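Local structure of lipoate-protein ligase, putative (Streptococcus pneumoniae, 1VQZ) at residues F25-E30 / T243-W248; E30-K35 / E231-E236; R80-G85 / M156-L161. The protein belongs to the lipoate-protein ligase family, joining a large domain of the class II tRNA-synthetase type to a separate C-terminal domain. All coordinates share one frame; numbering follows the deposited sequence.

Contact 1 (F25-E30 / T243-W248); sequences FNIALE and TKFGTW. With EDO (1,2-ethanediol), chain G; EDO (1,2-ethanediol), chain H; EDO (1,2-ethanediol), chain L.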
loop_
_atom_site.group_PDB
_atom_site.type_symbol
_atom_site.label_atom_id
_atom_site.label_comp_id
_atom_site.label_asym_id
_atom_site.label_seq_id
_atom_site.Cartn_x
_atom_site.Cartn_y
_atom_site.Cartn_z
ATOM N N PHE A 25 -3.616 -0.174 15.284
ATOM C CA PHE A 25 -2.469 -0.569 16.069
ATOM C C PHE A 25 -1.435 -1.306 15.190
ATOM O O PHE A 25 -0.223 -1.023 15.233
ATOM C CB PHE A 25 -2.887 -1.450 17.266
ATOM C CG PHE A 25 -1.709 -2.023 18.003
ATOM C CD1 PHE A 25 -0.984 -1.234 18.881
ATOM C CD2 PHE A 25 -1.277 -3.315 17.747
ATOM C CE1 PHE A 25 0.132 -1.750 19.519
ATOM C CE2 PHE A 25 -0.155 -3.829 18.360
ATOM C CZ PHE A 25 0.558 -3.035 19.238
ATOM N N ASN A 26 -1.928 -2.243 14.396
ATOM C CA ASN A 26 -1.088 -3.085 13.556
ATOM C C ASN A 26 -0.306 -2.286 12.528
ATOM O O ASN A 26 0.885 -2.586 12.228
ATOM C CB ASN A 26 -1.926 -4.136 12.830
ATOM C CG ASN A 26 -2.429 -5.283 13.746
ATOM O OD1 ASN A 26 -2.013 -5.448 14.910
ATOM N ND2 ASN A 26 -3.388 -6.082 13.196
ATOM N N ILE A 27 -0.984 -1.307 11.931
ATOM C CA ILE A 27 -0.373 -0.499 10.914
ATOM C C ILE A 27 0.659 0.415 11.581
ATOM O O ILE A 27 1.766 0.626 11.029
ATOM C CB ILE A 27 -1.438 0.169 10.039
ATOM C CG1 ILE A 27 -2.146 -0.903 9.195
ATOM C CG2 ILE A 27 -0.855 1.200 9.065
ATOM C CD1 ILE A 27 -3.308 -0.348 8.433
ATOM N N ALA A 28 0.316 0.937 12.771
ATOM C CA ALA A 28 1.277 1.750 13.561
ATOM C C ALA A 28 2.564 0.936 13.880
ATOM O O ALA A 28 3.710 1.437 13.806
ATOM C CB ALA A 28 0.609 2.253 14.830
ATOM N N LEU A 29 2.365 -0.339 14.222
ATOM C CA LEU A 29 3.459 -1.205 14.589
ATOM C C LEU A 29 4.354 -1.436 13.380
ATOM O O LEU A 29 5.583 -1.417 13.510
ATOM C CB LEU A 29 2.941 -2.514 15.201
ATOM C CG LEU A 29 3.980 -3.500 15.763
ATOM C CD1 LEU A 29 3.435 -4.280 16.858
ATOM C CD2 LEU A 29 4.557 -4.455 14.682
ATOM N N GLU A 30 3.743 -1.613 12.201
ATOM C CA GLU A 30 4.513 -1.819 10.968
ATOM C C GLU A 30 5.321 -0.572 10.637
ATOM O O GLU A 30 6.518 -0.669 10.279
ATOM C CB GLU A 30 3.589 -2.199 9.792
ATOM C CG GLU A 30 4.317 -2.488 8.472
ATOM C CD GLU A 30 3.364 -2.609 7.319
ATOM O OE1 GLU A 30 2.536 -1.696 7.166
ATOM O OE2 GLU A 30 3.439 -3.622 6.576
ATOM N N THR A 243 -2.307 9.319 17.213
ATOM C CA THR A 243 -2.096 10.526 16.476
ATOM C C THR A 243 -2.098 10.369 14.964
ATOM O O THR A 243 -2.163 11.366 14.259
ATOM C CB THR A 243 -0.780 11.211 16.874
ATOM O OG1 THR A 243 0.318 10.417 16.436
ATOM C CG2 THR A 243 -0.733 11.460 18.395
ATOM N N LYS A 244 -2.077 9.139 14.461
ATOM C CA LYS A 244 -2.111 8.906 13.018
ATOM C C LYS A 244 -3.215 7.936 12.552
ATOM O O LYS A 244 -4.341 8.363 12.214
ATOM C CB LYS A 244 -0.690 8.515 12.533
ATOM C CG LYS A 244 -0.503 8.475 11.003
ATOM C CD LYS A 244 0.971 8.430 10.624
ATOM C CE LYS A 244 1.156 8.343 9.144
ATOM N NZ LYS A 244 2.556 8.436 8.687
ATOM N N PHE A 245 -2.938 6.636 12.611
ATOM C CA PHE A 245 -3.794 5.623 12.015
ATOM C C PHE A 245 -5.193 5.498 12.640
ATOM O O PHE A 245 -6.104 4.971 12.019
ATOM C CB PHE A 245 -3.009 4.280 11.980
ATOM C CG PHE A 245 -1.711 4.372 11.181
ATOM C CD1 PHE A 245 -1.750 4.469 9.805
ATOM C CD2 PHE A 245 -0.475 4.466 11.812
ATOM C CE1 PHE A 245 -0.590 4.624 9.092
ATOM C CE2 PHE A 245 0.665 4.610 11.104
ATOM C CZ PHE A 245 0.620 4.680 9.731
ATOM N N GLY A 246 -5.342 5.979 13.877
ATOM C CA GLY A 246 -6.642 6.113 14.555
ATOM C C GLY A 246 -7.380 7.424 14.388
ATOM O O GLY A 246 -8.409 7.625 15.029
ATOM N N THR A 247 -6.871 8.335 13.556
ATOM C CA THR A 247 -7.469 9.658 13.421
ATOM C C THR A 247 -8.170 9.886 12.072
ATOM O O THR A 247 -7.695 9.433 11.050
ATOM C CB THR A 247 -6.452 10.819 13.612
ATOM O OG1 THR A 247 -5.448 10.788 12.577
ATOM C CG2 THR A 247 -5.803 10.731 14.973
ATOM N N TRP A 248 -9.256 10.665 12.112
ATOM C CA TRP A 248 -9.882 11.192 10.904
ATOM C C TRP A 248 -8.903 12.049 10.029
ATOM O O TRP A 248 -8.947 11.975 8.793
ATOM C CB TRP A 248 -11.142 11.980 11.273
ATOM C CG TRP A 248 -11.981 12.331 10.080
ATOM C CD1 TRP A 248 -13.017 11.592 9.505
ATOM C CD2 TRP A 248 -11.845 13.498 9.296
ATOM N NE1 TRP A 248 -13.521 12.255 8.411
ATOM C CE2 TRP A 248 -12.813 13.424 8.250
ATOM C CE3 TRP A 248 -11.003 14.607 9.367
ATOM C CZ2 TRP A 248 -12.947 14.412 7.305
ATOM C CZ3 TRP A 248 -11.143 15.590 8.408
ATOM C CH2 TRP A 248 -12.097 15.490 7.392
HETATM C C1 EDO G . -8.150 13.810 14.647
HETATM O O1 EDO G . -8.601 13.715 13.296
HETATM C C2 EDO G . -8.833 12.723 15.416
HETATM O O2 EDO G . -9.639 12.062 14.439
HETATM C C1 EDO H . 4.482 11.267 10.503
HETATM O O1 EDO H . 4.330 9.936 9.996
HETATM C C2 EDO H . 3.290 12.112 10.083
HETATM O O2 EDO H . 2.394 11.377 9.237
HETATM C C1 EDO L . -1.727 -2.257 5.127
HETATM O O1 EDO L . -2.015 -3.247 4.167
HETATM C C2 EDO L . -0.220 -2.168 5.156
HETATM O O2 EDO L . 0.209 -1.466 6.301
#

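Contact 2 (E30-K35 / E231-E236); sequences EEYAFK and EEELAE. With EDO (1,2-ethanediol), chain N; EDO (1,2-ethanediol), chain L.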
loop_
_atom_site.group_PDB
_atom_site.type_symbol
_atom_site.label_atom_id
_atom_site.label_comp_id
_atom_site.label_asym_id
_atom_site.label_seq_id
_atom_site.Cartn_x
_atom_site.Cartn_y
_atom_site.Cartn_z
ATOM N N GLU A 30 3.743 -1.613 12.201
ATOM C CA GLU A 30 4.513 -1.819 10.968
ATOM C C GLU A 30 5.321 -0.572 10.637
ATOM O O GLU A 30 6.518 -0.669 10.279
ATOM C CB GLU A 30 3.589 -2.199 9.792
ATOM C CG GLU A 30 4.317 -2.488 8.472
ATOM C CD GLU A 30 3.364 -2.609 7.319
ATOM O OE1 GLU A 30 2.536 -1.696 7.166
ATOM O OE2 GLU A 30 3.439 -3.622 6.576
ATOM N N GLU A 31 4.694 0.600 10.747
ATOM C CA GLU A 31 5.420 1.838 10.488
ATOM C C GLU A 31 6.588 2.050 11.459
ATOM O O GLU A 31 7.688 2.578 11.088
ATOM C CB GLU A 31 4.482 3.051 10.571
ATOM C CG GLU A 31 5.148 4.325 10.071
ATOM C CD GLU A 31 4.276 5.569 10.208
ATOM O OE1 GLU A 31 3.718 5.846 11.296
ATOM O OE2 GLU A 31 4.192 6.286 9.223
ATOM N N TYR A 32 6.353 1.679 12.713
ATOM C CA TYR A 32 7.390 1.767 13.735
ATOM C C TYR A 32 8.616 0.898 13.389
ATOM O O TYR A 32 9.751 1.337 13.489
ATOM C CB TYR A 32 6.832 1.388 15.095
ATOM C CG TYR A 32 7.757 1.792 16.210
ATOM C CD1 TYR A 32 7.784 3.108 16.676
ATOM C CD2 TYR A 32 8.601 0.869 16.802
ATOM C CE1 TYR A 32 8.663 3.522 17.695
ATOM C CE2 TYR A 32 9.490 1.259 17.848
ATOM C CZ TYR A 32 9.510 2.598 18.285
ATOM O OH TYR A 32 10.356 2.969 19.295
ATOM N N ALA A 33 8.381 -0.338 12.947
ATOM C CA ALA A 33 9.453 -1.171 12.495
ATOM C C ALA A 33 10.168 -0.537 11.282
ATOM O O ALA A 33 11.403 -0.444 11.265
ATOM C CB ALA A 33 8.925 -2.592 12.199
ATOM N N PHE A 34 9.402 -0.077 10.282
ATOM C CA PHE A 34 9.968 0.517 9.069
ATOM C C PHE A 34 10.810 1.747 9.391
ATOM O O PHE A 34 11.991 1.859 8.983
ATOM C CB PHE A 34 8.813 0.916 8.174
ATOM C CG PHE A 34 9.202 1.482 6.827
ATOM C CD1 PHE A 34 10.378 1.079 6.162
ATOM C CD2 PHE A 34 8.301 2.335 6.156
ATOM C CE1 PHE A 34 10.683 1.559 4.866
ATOM C CE2 PHE A 34 8.599 2.815 4.881
ATOM C CZ PHE A 34 9.800 2.427 4.241
ATOM N N LYS A 35 10.250 2.659 10.183
ATOM C CA LYS A 35 10.865 4.005 10.379
ATOM C C LYS A 35 11.685 4.224 11.647
ATOM O O LYS A 35 12.533 5.095 11.703
ATOM C CB LYS A 35 9.779 5.082 10.278
ATOM C CG LYS A 35 9.093 5.107 8.952
ATOM C CD LYS A 35 8.013 6.199 8.895
ATOM C CE LYS A 35 7.371 6.273 7.488
ATOM N NZ LYS A 35 6.182 7.247 7.453
ATOM N N GLU A 231 7.922 -2.252 26.808
ATOM C CA GLU A 231 6.776 -1.425 27.202
ATOM C C GLU A 231 6.857 0.011 26.645
ATOM O O GLU A 231 5.836 0.594 26.215
ATOM C CB GLU A 231 6.635 -1.399 28.733
ATOM C CG GLU A 231 6.020 -2.668 29.325
ATOM N N GLU A 232 8.071 0.555 26.639
ATOM C CA GLU A 232 8.287 1.902 26.146
ATOM C C GLU A 232 8.018 1.971 24.652
ATOM O O GLU A 232 7.314 2.865 24.212
ATOM C CB GLU A 232 9.708 2.400 26.420
ATOM C CG GLU A 232 10.051 2.661 27.892
ATOM C CD GLU A 232 11.426 3.303 28.073
ATOM O OE1 GLU A 232 12.035 3.710 27.058
ATOM O OE2 GLU A 232 11.897 3.410 29.232
ATOM N N GLU A 233 8.552 1.025 23.878
ATOM C CA GLU A 233 8.262 0.955 22.425
ATOM C C GLU A 233 6.770 0.770 22.115
ATOM O O GLU A 233 6.231 1.394 21.184
ATOM C CB GLU A 233 9.079 -0.157 21.752
ATOM C CG GLU A 233 10.600 0.126 21.749
ATOM C CD GLU A 233 11.450 -1.084 21.305
ATOM O OE1 GLU A 233 11.222 -2.192 21.836
ATOM O OE2 GLU A 233 12.355 -0.912 20.443
ATOM N N LEU A 234 6.122 -0.087 22.889
ATOM C CA LEU A 234 4.694 -0.288 22.787
ATOM C C LEU A 234 3.915 1.019 23.036
ATOM O O LEU A 234 2.959 1.316 22.333
ATOM C CB LEU A 234 4.231 -1.391 23.749
ATOM C CG LEU A 234 4.469 -2.827 23.240
ATOM C CD1 LEU A 234 4.295 -3.928 24.348
ATOM C CD2 LEU A 234 3.599 -3.137 22.041
ATOM N N ALA A 235 4.353 1.804 24.011
ATOM C CA ALA A 235 3.770 3.141 24.241
ATOM C C ALA A 235 3.906 4.057 23.017
ATOM O O ALA A 235 2.937 4.724 22.626
ATOM C CB ALA A 235 4.398 3.814 25.503
ATOM N N GLU A 236 5.107 4.078 22.435
ATOM C CA GLU A 236 5.401 4.898 21.264
ATOM C C GLU A 236 4.520 4.442 20.077
ATOM O O GLU A 236 3.945 5.258 19.346
ATOM C CB GLU A 236 6.928 4.864 20.897
ATOM C CG GLU A 236 7.927 5.334 22.056
ATOM C CD GLU A 236 9.388 5.695 21.603
ATOM O OE1 GLU A 236 9.690 5.583 20.370
ATOM O OE2 GLU A 236 10.255 6.069 22.492
HETATM C C1 EDO N . 6.568 8.335 13.111
HETATM O O1 EDO N . 7.178 7.456 12.172
HETATM C C2 EDO N . 5.110 7.922 13.213
HETATM O O2 EDO N . 4.372 8.344 12.071
HETATM C C1 EDO L . -1.727 -2.257 5.127
HETATM O O1 EDO L . -2.015 -3.247 4.167
HETATM C C2 EDO L . -0.220 -2.168 5.156
HETATM O O2 EDO L . 0.209 -1.466 6.301
HETATM O O HOH W 1 13.140 1.753 19.650
#

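Contact 3 (R80-G85 / M156-L161); sequences RISGGG and MHHGCL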
loop_
_atom_site.group_PDB
_atom_site.type_symbol
_atom_site.label_atom_id
_atom_site.label_comp_id
_atom_site.label_asym_id
_atom_site.label_seq_id
_atom_site.Cartn_x
_atom_site.Cartn_y
_atom_site.Cartn_z
ATOM N N ARG A 80 -3.088 3.480 4.568
ATOM C CA ARG A 80 -1.730 2.968 4.686
ATOM C C ARG A 80 -0.673 3.903 4.107
ATOM O O ARG A 80 -0.961 5.019 3.541
ATOM C CB ARG A 80 -1.635 1.555 4.041
ATOM C CG ARG A 80 -1.861 1.522 2.538
ATOM C CD ARG A 80 -1.547 0.139 1.896
ATOM N NE ARG A 80 -1.719 0.353 0.460
ATOM C CZ ARG A 80 -2.882 0.308 -0.207
ATOM N NH1 ARG A 80 -3.992 -0.050 0.412
ATOM N NH2 ARG A 80 -2.915 0.646 -1.505
ATOM N N ILE A 81 0.587 3.515 4.316
ATOM C CA ILE A 81 1.696 4.404 3.902
ATOM C C ILE A 81 2.315 4.061 2.562
ATOM O O ILE A 81 3.304 4.660 2.203
ATOM C CB ILE A 81 2.776 4.570 5.010
ATOM C CG1 ILE A 81 3.583 3.283 5.213
ATOM C CG2 ILE A 81 2.102 5.020 6.313
ATOM C CD1 ILE A 81 4.694 3.398 6.235
ATOM N N SER A 82 1.756 3.109 1.821
ATOM C CA SER A 82 2.105 2.919 0.413
ATOM C C SER A 82 0.947 3.366 -0.516
ATOM O O SER A 82 -0.212 3.479 -0.105
ATOM C CB SER A 82 2.409 1.450 0.123
ATOM O OG SER A 82 1.355 0.600 0.563
ATOM N N GLY A 83 1.285 3.544 -1.781
ATOM C CA GLY A 83 0.365 3.990 -2.792
ATOM C C GLY A 83 -0.595 2.965 -3.284
ATOM O O GLY A 83 -0.675 1.881 -2.754
ATOM N N GLY A 84 -1.348 3.335 -4.298
ATOM C CA GLY A 84 -2.367 2.441 -4.895
ATOM C C GLY A 84 -3.783 2.640 -4.397
ATOM O O GLY A 84 -4.133 3.708 -3.818
ATOM N N GLY A 85 -4.591 1.596 -4.599
ATOM C CA GLY A 85 -6.001 1.630 -4.330
ATOM C C GLY A 85 -6.440 0.970 -3.037
ATOM O O GLY A 85 -5.631 0.578 -2.175
HETATM N N MSE A 156 10.606 -0.879 2.202
HETATM C CA MSE A 156 9.600 -1.820 2.671
HETATM C C MSE A 156 8.819 -2.387 1.507
HETATM O O MSE A 156 8.300 -1.658 0.679
HETATM C CB MSE A 156 8.645 -1.179 3.686
HETATM C CG MSE A 156 7.594 -2.139 4.192
HETATM SE SE MSE A 156 6.382 -1.368 5.562
HETATM C CE MSE A 156 5.580 0.097 4.394
ATOM N N HIS A 157 8.756 -3.703 1.472
ATOM C CA HIS A 157 7.825 -4.438 0.624
ATOM C C HIS A 157 6.745 -5.020 1.543
ATOM O O HIS A 157 7.064 -5.729 2.483
ATOM C CB HIS A 157 8.500 -5.599 -0.071
ATOM C CG HIS A 157 9.465 -5.184 -1.131
ATOM N ND1 HIS A 157 9.100 -5.078 -2.459
ATOM C CD2 HIS A 157 10.757 -4.792 -1.062
ATOM C CE1 HIS A 157 10.140 -4.669 -3.164
ATOM N NE2 HIS A 157 11.157 -4.495 -2.339
ATOM N N HIS A 158 5.484 -4.727 1.281
ATOM C CA HIS A 158 4.430 -5.311 2.103
ATOM C C HIS A 158 3.226 -5.665 1.262
ATOM O O HIS A 158 3.061 -5.191 0.122
ATOM C CB HIS A 158 4.089 -4.468 3.352
ATOM C CG HIS A 158 3.439 -3.149 3.079
ATOM N ND1 HIS A 158 2.894 -2.365 4.080
ATOM C CD2 HIS A 158 3.247 -2.470 1.917
ATOM C CE1 HIS A 158 2.406 -1.253 3.541
ATOM N NE2 HIS A 158 2.580 -1.312 2.228
ATOM N N GLY A 159 2.409 -6.555 1.790
ATOM C CA GLY A 159 1.261 -6.968 1.003
ATOM C C GLY A 159 0.413 -7.980 1.692
ATOM O O GLY A 159 0.591 -8.211 2.871
ATOM N N CYS A 160 -0.503 -8.573 0.911
ATOM C CA CYS A 160 -1.602 -9.436 1.386
ATOM C C CYS A 160 -1.511 -10.823 0.726
ATOM O O CYS A 160 -1.375 -10.942 -0.497
ATOM C CB CYS A 160 -2.964 -8.813 0.962
ATOM S SG CYS A 160 -3.241 -7.193 1.679
ATOM N N LEU A 161 -1.614 -11.865 1.530
ATOM C CA LEU A 161 -1.791 -13.224 1.030
ATOM C C LEU A 161 -3.257 -13.601 1.271
ATOM O O LEU A 161 -3.744 -13.540 2.407
ATOM C CB LEU A 161 -0.871 -14.165 1.797
ATOM C CG LEU A 161 0.616 -14.013 1.469
ATOM C CD1 LEU A 161 1.493 -14.351 2.658
ATOM C CD2 LEU A 161 0.986 -14.914 0.292
#

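Contact 1 (F25-E30 / T243-W248)
Ala-28 and Phe-245 mark the closest approach of the two backbones, with CA atoms 6.6 Å apart, where helix 23-36 of the lipoate-protein ligase A/B-type domain meets a wide, pi-type turn of helix 231-245. The case illustrates how one aromatic ring can join two segments with no hydrogen bond between them. Ile-27 sends its CG2 branch over one face of the Phe-245 ring in a CH-pi contact, the methyl lying 3.6 Å from the ring centroid and 22° off the normal. That reach follows from the isoleucine torsion (chi1 -69°), which sets CG2 opposite the backbone N and leaves CG1 beside it. On the other face, CG of the adjacent Lys-244 stands 3.9 Å above the ring plane, near its centre, so the phenyl group is held between two aliphatic groups. Ala-28 comes in obliquely: its CA is 3.7 Å from Phe-245 CD2, and because its side chain is a single methyl the ring can press close to the helix backbone. Trp-250 meets the same ring nearly at right angles; Ala-24, Ile-240 and Ile-81 also touch it, as does Glu-31.

Lys-244 runs extended past the phenyl group to a salt bridge with Glu-31, and its NZ also binds a 1,2-ethanediol. Beyond it the chain turns sharply, and Thr-247 takes the N-cap position of the following helix. Lys-244 O accepts both Thr-247 N at 2.9 Å and Thr-247 OG1 at 2.7 Å, the hydroxyl lying in the carbonyl plane on a lone pair.

Contact 2 (E30-K35 / E231-E236)
Tyr-32 donates its phenol hydrogen to Glu-236 from an uncommon direction: OH meets OE1 at 2.9 Å from above the carboxylate plane, 60° out of it. Seen from the tyrosine the same contact is orthodox, since the oxygen lies at the ring edge and in its plane; the ring and carboxylate planes are 84° apart, almost perpendicular. The phenol gets there because CG is set opposite the backbone N (chi1 -166°), carrying the ring off helix 23-36 toward helix 231-245. The CA atoms of Tyr-32 and Glu-236 remain 8.4 Å apart, so the long side chains do the bridging.

Glu-233, one turn earlier on the same helix, offers its aliphatic part, with CG 3.8 Å from Tyr-32 OH. Its carboxylate makes no direct bond to the phenol: OE2 pairs with the hydroxyl of Tyr-227 and OE1 with the backbone N of Ser-230. A water joins the two sides by donating both to Tyr-32 OH, at 3.1 Å, and to Glu-233 OE2, at 2.9 Å. The phenol oxygen thus gives one hydrogen bond and receives another. His-36, a turn further along, stacks on the tyrosine ring, and Ile-237 and Ile-240 of helix 231-245 also touch this side chain. The result is helix-helix packing mediated by side chains, with a partly buried polar end, between helix 231-245 and helix 23-36 of the ligase A/B-type domain.

Contact 3 (R80-G85 / M156-L161)
Ser-82 OG is held from two directions: by His-158 NE2 at 2.8 Å, where either atom could be the donor, and more weakly by Arg-80 NE at 3.1 Å. The hydroxyl sits at the edge of the imidazole and in its plane, and it also lies at the edge of the guanidinium group, so one small side chain mediates between two larger flat ones. It faces the histidine because chi1 (53°) tucks OG between the backbone N and the carbonyl carbon. The other ring nitrogen, ND1, bonds to Glu-30 OE2, which leaves the imidazole gripped at both nitrogens and fixed in its rotation.

Arg-80 meanwhile folds back along its own glycine-rich loop, a recognisable sequence feature of this ligase family. NH1 and NH2 converge end-on upon Gly-85 O, at 3.1 Å and 2.8 Å, while NH2 also reaches Gly-83 O at 2.8 Å from above the carbonyl plane. The loop curves round the edge of the guanidinium at Gly-84, whose backbone angles (phi 97°, psi -160°) would jam any CB against the preceding carbonyl O, with Arg-80 NH2 also close by.

The apolar half of the contact centres on selenomethionine Met-156. Its chain is bent at chi3, which brings CE over one face of the His-158 ring, 3.5 Å above the plane, and to 3.8 Å from Ile-81 CG1. The loop between strands 76-79 and 87-89 is thereby tied through side chains to strand 154-162, which runs between strands 141-151 and 93-101 in the large mixed sheet, while Phe-34 of helix 23-36 touches both Ile-81 and Met-156.

Overall arrangement
Helix 23-36 carries contacts 1 and 2 and borders contact 3. Contacts 1 and 2 have centres about 11 Å apart, both facing helix 231-245, and the Lys-244 NZ to Glu-31 OE2 salt bridge (2.8 Å) joins them. Glu-30, common to both, links them to contact 3 through a probable hydrogen bond, OE2 to His-158 ND1 at 2.8 Å. Contact 3 is centred about 14 Å from contact 1, yet Phe-245 CZ comes within 3.7 Å of Ile-81 CG2, and Phe-34 CD2 of contact 2 lies 3.8 Å from Ile-81 CD1. A 1,2-ethanediol, probably from the crystallisation liquor, lies about 3 Å from the His-158 side chain and close to Glu-30, consistent with a small pocket there.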